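Local atomic coordinates of putative acetyltransferase Sthe_0691 (Sphaerobacter thermophilus, PDB entry 3SHP), a protein that is a putative acetyltransferase, probably of the GNAT type, that would transfer an acetyl group from acetyl-CoA to an acceptor substrate. Residues 104-109 and 134-139. Sequence-based numbering, arbitrary orientation.
Sequences EALELV and LAAAEA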
ATOM      1  N   GLU A 104     -22.755 -28.017   6.336  1.00 26.34           N
ATOM      2  CA  GLU A 104     -23.608 -28.321   7.486  1.00 26.78           C
ATOM      3  C   GLU A 104     -24.213 -27.027   8.030  1.00 25.88           C
ATOM      4  O   GLU A 104     -25.392 -26.979   8.323  1.00 25.80           O
ATOM      5  CB  GLU A 104     -22.849 -29.086   8.579  1.00 26.60           C
ATOM      6  CG  GLU A 104     -23.756 -29.451   9.751  1.00 29.28           C
ATOM      7  CD  GLU A 104     -23.131 -30.449  10.720  1.00 31.35           C
ATOM      8  OE1 GLU A 104     -22.562 -31.466  10.264  1.00 35.15           O
ATOM      9  OE2 GLU A 104     -23.215 -30.225  11.945  1.00 30.02           O
ATOM     10  N   ALA A 105     -23.401 -25.979   8.133  1.00 25.51           N
ATOM     11  CA  ALA A 105     -23.870 -24.690   8.626  1.00 25.03           C
ATOM     12  C   ALA A 105     -25.003 -24.150   7.740  1.00 24.92           C
ATOM     13  O   ALA A 105     -25.965 -23.571   8.239  1.00 24.46           O
ATOM     14  CB  ALA A 105     -22.734 -23.697   8.680  1.00 24.08           C
ATOM     15  N   LEU A 106     -24.880 -24.328   6.430  1.00 25.34           N
ATOM     16  CA  LEU A 106     -25.921 -23.874   5.510  1.00 25.85           C
ATOM     17  C   LEU A 106     -27.200 -24.695   5.707  1.00 26.65           C
ATOM     18  O   LEU A 106     -28.309 -24.134   5.691  1.00 26.57           O
ATOM     19  CB  LEU A 106     -25.447 -23.945   4.061  1.00 25.74           C
ATOM     20  CG  LEU A 106     -26.450 -23.462   2.985  1.00 27.16           C
ATOM     21  CD1 LEU A 106     -26.979 -22.069   3.313  1.00 28.85           C
ATOM     22  CD2 LEU A 106     -25.772 -23.408   1.637  1.00 28.53           C
ATOM     23  N   GLU A 107     -27.051 -26.009   5.898  1.00 26.95           N
ATOM     24  CA  GLU A 107     -28.203 -26.872   6.206  1.00 28.09           C
ATOM     25  C   GLU A 107     -28.958 -26.393   7.433  1.00 27.58           C
ATOM     26  O   GLU A 107     -30.181 -26.481   7.480  1.00 27.68           O
ATOM     27  CB  GLU A 107     -27.773 -28.326   6.442  1.00 29.02           C
ATOM     28  CG  GLU A 107     -27.302 -29.035   5.193  1.00 33.87           C
ATOM     29  CD  GLU A 107     -26.827 -30.466   5.446  1.00 39.92           C
ATOM     30  OE1 GLU A 107     -26.440 -30.817   6.591  1.00 42.59           O
ATOM     31  OE2 GLU A 107     -26.832 -31.244   4.468  1.00 43.36           O
ATOM     32  N   LEU A 108     -28.221 -25.919   8.428  1.00 26.97           N
ATOM     33  CA  LEU A 108     -28.799 -25.475   9.689  1.00 27.29           C
ATOM     34  C   LEU A 108     -29.486 -24.137   9.571  1.00 27.76           C
ATOM     35  O   LEU A 108     -30.582 -23.978  10.086  1.00 27.84           O
ATOM     36  CB  LEU A 108     -27.736 -25.402  10.799  1.00 26.86           C
ATOM     37  CG  LEU A 108     -26.988 -26.731  11.037  1.00 26.50           C
ATOM     38  CD1 LEU A 108     -25.984 -26.571  12.143  1.00 26.41           C
ATOM     39  CD2 LEU A 108     -27.950 -27.889  11.333  1.00 24.83           C
ATOM     40  N   VAL A 109     -28.843 -23.181   8.910  1.00 28.22           N
ATOM     41  CA  VAL A 109     -29.315 -21.798   8.929  1.00 29.44           C
ATOM     42  C   VAL A 109     -30.528 -21.567   8.007  1.00 30.62           C
ATOM     43  O   VAL A 109     -31.389 -20.766   8.335  1.00 31.17           O
ATOM     44  CB  VAL A 109     -28.161 -20.779   8.627  1.00 29.32           C
ATOM     45  CG1 VAL A 109     -27.850 -20.726   7.155  1.00 28.72           C
ATOM     46  CG2 VAL A 109     -28.526 -19.381   9.117  1.00 29.44           C
ATOM     47  N   LEU A 134     -22.589 -26.333  -2.265  1.00 27.31           N
ATOM     48  CA  LEU A 134     -23.542 -26.278  -3.382  1.00 27.86           C
ATOM     49  C   LEU A 134     -24.647 -27.331  -3.200  1.00 29.01           C
ATOM     50  O   LEU A 134     -25.841 -27.037  -3.396  1.00 28.44           O
ATOM     51  CB  LEU A 134     -22.831 -26.487  -4.716  1.00 26.98           C
ATOM     52  CG  LEU A 134     -21.875 -25.351  -5.095  1.00 25.47           C
ATOM     53  CD1 LEU A 134     -21.026 -25.818  -6.257  1.00 25.23           C
ATOM     54  CD2 LEU A 134     -22.647 -24.057  -5.448  1.00 20.94           C
ATOM     55  N   ALA A 135     -24.245 -28.549  -2.815  1.00 30.03           N
ATOM     56  CA  ALA A 135     -25.224 -29.625  -2.659  1.00 30.79           C
ATOM     57  C   ALA A 135     -26.177 -29.322  -1.508  1.00 31.22           C
ATOM     58  O   ALA A 135     -27.375 -29.604  -1.608  1.00 31.29           O
ATOM     59  CB  ALA A 135     -24.539 -30.966  -2.476  1.00 30.98           C
ATOM     60  N   ALA A 136     -25.659 -28.729  -0.426  1.00 31.41           N
ATOM     61  CA  ALA A 136     -26.522 -28.357   0.706  1.00 31.53           C
ATOM     62  C   ALA A 136     -27.549 -27.338   0.245  1.00 31.51           C
ATOM     63  O   ALA A 136     -28.697 -27.412   0.629  1.00 32.22           O
ATOM     64  CB  ALA A 136     -25.703 -27.813   1.887  1.00 31.34           C
ATOM     65  N   ALA A 137     -27.135 -26.396  -0.597  1.00 31.29           N
ATOM     66  CA  ALA A 137     -28.039 -25.341  -1.052  1.00 31.30           C
ATOM     67  C   ALA A 137     -29.153 -25.909  -1.913  1.00 32.10           C
ATOM     68  O   ALA A 137     -30.323 -25.555  -1.752  1.00 31.29           O
ATOM     69  CB  ALA A 137     -27.268 -24.274  -1.814  1.00 30.09           C
ATOM     70  N   GLU A 138     -28.778 -26.797  -2.825  1.00 33.45           N
ATOM     71  CA  GLU A 138     -29.747 -27.473  -3.671  1.00 35.77           C
ATOM     72  C   GLU A 138     -30.767 -28.258  -2.841  1.00 36.25           C
ATOM     73  O   GLU A 138     -31.966 -28.121  -3.081  1.00 36.39           O
ATOM     74  CB  GLU A 138     -29.043 -28.339  -4.719  1.00 36.30           C
ATOM     75  CG  GLU A 138     -28.574 -27.486  -5.891  1.00 41.63           C
ATOM     76  CD  GLU A 138     -27.276 -27.962  -6.532  1.00 47.82           C
ATOM     77  OE1 GLU A 138     -26.830 -29.115  -6.265  1.00 52.07           O
ATOM     78  OE2 GLU A 138     -26.706 -27.171  -7.320  1.00 48.71           O
ATOM     79  N   ALA A 139     -30.307 -29.015  -1.842  1.00 36.50           N
ATOM     80  CA  ALA A 139     -31.226 -29.763  -0.984  1.00 37.68           C
ATOM     81  C   ALA A 139     -32.106 -28.840  -0.123  1.00 37.57           C
ATOM     82  O   ALA A 139     -33.229 -29.194   0.211  1.00 37.65           O
ATOM     83  CB  ALA A 139     -30.481 -30.805  -0.110  1.00 37.95           C
TER
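Leu106 reaches from helix 98-116 to the small side chains of Ala136 and Ala137 on helix 131-139, and van der Waals contact between apolar groups makes up much of the junction. Its CD2 methyl does the touching, lying 3.9 Å from Ala137 CB and 4.4 Å from Ala136 CB. With CG anti to the backbone N (chi1 -179°) and CD2 extended beyond it, the leucine sends that methyl across to the neighbouring helix. Beneath, Leu106 and Ala137 both rest on Ile126 of strand 121-127, and Leu106 also covers Phe89 of strand 84-91, so this part of the contact lies between the two helices and the sheet.

A second contact involves the aliphatic part of an acidic side chain. CG of Glu107 packs 3.9 Å from Ala136 CB, while the rest of the chain runs on extended (chi2 178°) to a carboxylate on the exposed side. Ala136 is thereby flanked by Leu106 and Glu107, and its CA comes within 5.9 Å of Glu107 CA.

The segment axes approach to 8.7 Å and run nearly parallel, at -20°, as two helices on one face of a mixed sheet, consistent with a GNAT fold. No hydrogen bond or salt bridge links the segments; direct attraction between them therefore comes from a small apolar contact of methyl and methylene groups, alongside the packing that both helices share on Ile126.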